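PDB 4WOJ: aspartate semialdehyde dehydrogenase from Francisella tularensis subsp. tularensis, which probably catalyses the NADPH-dependent reductive dephosphorylation of L-aspartyl-4-phosphate to L-aspartate-semialdehyde, an early step toward lysine, methionine and threonine. Local coordinates for residues B[28-33]-B[360-365]. Residues are numbered along the deposited sequence; the frame is centred on the assembly and turned at random.
Sequences IESKDF and PLRRVL
Arg362 lays one face of its guanidinium against OG of Ser30 and turns its edge to the carboxylate of Asp32. At the edge, OD2 of Asp32 takes a hydrogen bond from NH2 of Arg362 at 2.6 Å, part of a salt bridge, with an N-H...O angle of 156°. The oxygen offers its syn lone pair, and the carboxylate and guanidinium planes are 8° apart, nearly coplanar. Pairing is through this one nitrogen and one oxygen; OD1 of Asp32 stays 3.7 Å from Arg362 NH2 and instead makes a weak hydrogen bond to Asn366, a turn further along the arginine's helix. Arg362 leaves its helix extended through chi1 and chi2, CG anti to the backbone N, which brings its CD alongside OD2 of Asp32 at 3.2 Å. The bend at chi3 (74°) then swings the guanidinium round so that NH2 meets the same oxygen.

Ser30 approaches over one face of the guanidinium, its OG 3.3 Å from Arg362 NH2 and displaced toward the rim. The angle is too poor for a hydrogen bond, and the hydroxyl bonds instead to the carbonyl oxygen of Arg26, one turn back in its own helix. The other terminal nitrogen of Arg362, NH1, forms a salt bridge with Glu359, although the like-charged Arg26 also lies close to it. Acidic partners at both terminal nitrogens probably limit the guanidinium's rotation.

Lys31, with positive phi, closes helix 18-30 in a Schellman motif, and Asp32 follows directly after it, facing helix 354-369. The salt bridge thus ties the C-terminal end of a helix in the Rossmann-type NAD-binding domain to the chain's last helix. Beside it, the side chains of Arg362 and Leu365 touch Met27 of helix 18-30, while Leu361, Val364 and Leu365 rest on Ile101 of strand 99-102 in the parallel sheet.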
loop_
_atom_site.group_PDB
_atom_site.type_symbol
_atom_site.label_atom_id
_atom_site.label_comp_id
_atom_site.label_asym_id
_atom_site.label_seq_id
_atom_site.Cartn_x
_atom_site.Cartn_y
_atom_site.Cartn_z
ATOM N N ILE B 28 -19.023 22.751 14.989
ATOM C CA ILE B 28 -20.314 22.647 15.687
ATOM C C ILE B 28 -20.084 21.896 17.001
ATOM O O ILE B 28 -20.395 22.373 18.096
ATOM C CB ILE B 28 -21.326 21.867 14.844
ATOM C CG1 ILE B 28 -21.698 22.619 13.569
ATOM C CG2 ILE B 28 -22.541 21.531 15.657
ATOM C CD1 ILE B 28 -22.380 23.940 13.792
ATOM N N GLU B 29 -19.522 20.705 16.848
ATOM C CA GLU B 29 -19.212 19.759 17.948
ATOM C C GLU B 29 -18.416 20.383 19.108
ATOM O O GLU B 29 -18.614 20.016 20.269
ATOM C CB GLU B 29 -18.413 18.615 17.311
ATOM C CG GLU B 29 -18.305 17.302 18.045
ATOM C CD GLU B 29 -17.668 16.230 17.166
ATOM O OE1 GLU B 29 -17.355 16.537 15.975
ATOM O OE2 GLU B 29 -17.492 15.077 17.659
ATOM N N SER B 30 -17.515 21.318 18.767
ATOM C CA SER B 30 -16.591 21.972 19.725
ATOM C C SER B 30 -17.066 23.338 20.192
ATOM O O SER B 30 -16.386 23.992 20.964
ATOM C CB SER B 30 -15.208 22.195 19.088
ATOM O OG SER B 30 -14.666 21.025 18.550
ATOM N N LYS B 31 -18.233 23.775 19.709
ATOM C CA LYS B 31 -18.780 25.120 20.020
ATOM C C LYS B 31 -17.795 26.217 19.600
ATOM O O LYS B 31 -17.683 27.253 20.254
ATOM C CB LYS B 31 -19.072 25.273 21.516
ATOM C CG LYS B 31 -19.764 24.105 22.187
ATOM C CD LYS B 31 -19.541 24.184 23.692
ATOM C CE LYS B 31 -20.710 23.641 24.503
ATOM N NZ LYS B 31 -21.821 24.628 24.488
ATOM N N ASP B 32 -17.088 25.991 18.502
ATOM C CA ASP B 32 -16.128 26.979 18.011
ATOM C C ASP B 32 -16.736 28.221 17.333
ATOM O O ASP B 32 -16.033 29.187 17.097
ATOM C CB ASP B 32 -15.111 26.315 17.092
ATOM C CG ASP B 32 -14.113 25.460 17.852
ATOM O OD1 ASP B 32 -13.827 25.716 19.045
ATOM O OD2 ASP B 32 -13.607 24.515 17.235
ATOM N N PHE B 33 -18.035 28.224 17.059
ATOM C CA PHE B 33 -18.706 29.472 16.627
ATOM C C PHE B 33 -19.057 30.426 17.776
ATOM O O PHE B 33 -19.356 31.588 17.543
ATOM C CB PHE B 33 -19.941 29.172 15.770
ATOM C CG PHE B 33 -19.602 28.538 14.449
ATOM C CD1 PHE B 33 -18.970 29.259 13.465
ATOM C CD2 PHE B 33 -19.883 27.208 14.210
ATOM C CE1 PHE B 33 -18.618 28.674 12.258
ATOM C CE2 PHE B 33 -19.543 26.616 13.006
ATOM C CZ PHE B 33 -18.907 27.351 12.020
ATOM N N PRO B 360 -6.204 20.665 12.098
ATOM C CA PRO B 360 -5.163 21.608 12.455
ATOM C C PRO B 360 -5.589 23.046 12.262
ATOM O O PRO B 360 -5.152 23.963 13.000
ATOM C CB PRO B 360 -4.035 21.251 11.487
ATOM C CG PRO B 360 -4.292 19.816 11.147
ATOM C CD PRO B 360 -5.761 19.699 11.077
ATOM N N LEU B 361 -6.410 23.241 11.244
ATOM C CA LEU B 361 -6.860 24.565 10.871
ATOM C C LEU B 361 -7.752 25.111 11.965
ATOM O O LEU B 361 -7.495 26.207 12.488
ATOM C CB LEU B 361 -7.578 24.500 9.514
ATOM C CG LEU B 361 -6.725 23.969 8.345
ATOM C CD1 LEU B 361 -7.394 24.257 7.017
ATOM C CD2 LEU B 361 -5.298 24.575 8.376
ATOM N N ARG B 362 -8.800 24.334 12.290
ATOM C CA ARG B 362 -9.695 24.603 13.423
ATOM C C ARG B 362 -8.941 24.952 14.677
ATOM O O ARG B 362 -9.303 25.866 15.389
ATOM C CB ARG B 362 -10.576 23.390 13.734
ATOM C CG ARG B 362 -11.652 23.665 14.770
ATOM C CD ARG B 362 -12.408 22.392 15.194
ATOM N NE ARG B 362 -11.624 21.517 16.071
ATOM C CZ ARG B 362 -11.394 21.726 17.371
ATOM N NH1 ARG B 362 -10.672 20.867 18.069
ATOM N NH2 ARG B 362 -11.875 22.785 17.979
ATOM N N ARG B 363 -7.890 24.219 14.963
ATOM C CA ARG B 363 -7.176 24.422 16.216
ATOM C C ARG B 363 -6.312 25.703 16.232
ATOM O O ARG B 363 -6.135 26.334 17.261
ATOM C CB ARG B 363 -6.344 23.168 16.549
ATOM C CG ARG B 363 -7.216 21.948 16.925
ATOM C CD ARG B 363 -6.356 20.698 17.110
ATOM N NE ARG B 363 -5.409 20.944 18.185
ATOM C CZ ARG B 363 -5.591 20.606 19.455
ATOM N NH1 ARG B 363 -6.687 19.950 19.870
ATOM N NH2 ARG B 363 -4.661 20.894 20.328
ATOM N N VAL B 364 -5.778 26.093 15.090
ATOM C CA VAL B 364 -4.985 27.309 15.028
ATOM C C VAL B 364 -5.893 28.531 15.035
ATOM O O VAL B 364 -5.572 29.562 15.633
ATOM C CB VAL B 364 -4.011 27.308 13.854
ATOM C CG1 VAL B 364 -4.684 27.527 12.510
ATOM C CG2 VAL B 364 -2.897 28.337 14.117
ATOM N N LEU B 365 -7.062 28.400 14.422
ATOM C CA LEU B 365 -8.099 29.420 14.559
ATOM C C LEU B 365 -8.336 29.769 16.016
ATOM O O LEU B 365 -8.399 30.946 16.371
ATOM C CB LEU B 365 -9.409 28.929 13.950
ATOM C CG LEU B 365 -10.603 29.867 14.101
ATOM C CD1 LEU B 365 -10.354 31.222 13.458
ATOM C CD2 LEU B 365 -11.876 29.235 13.531
#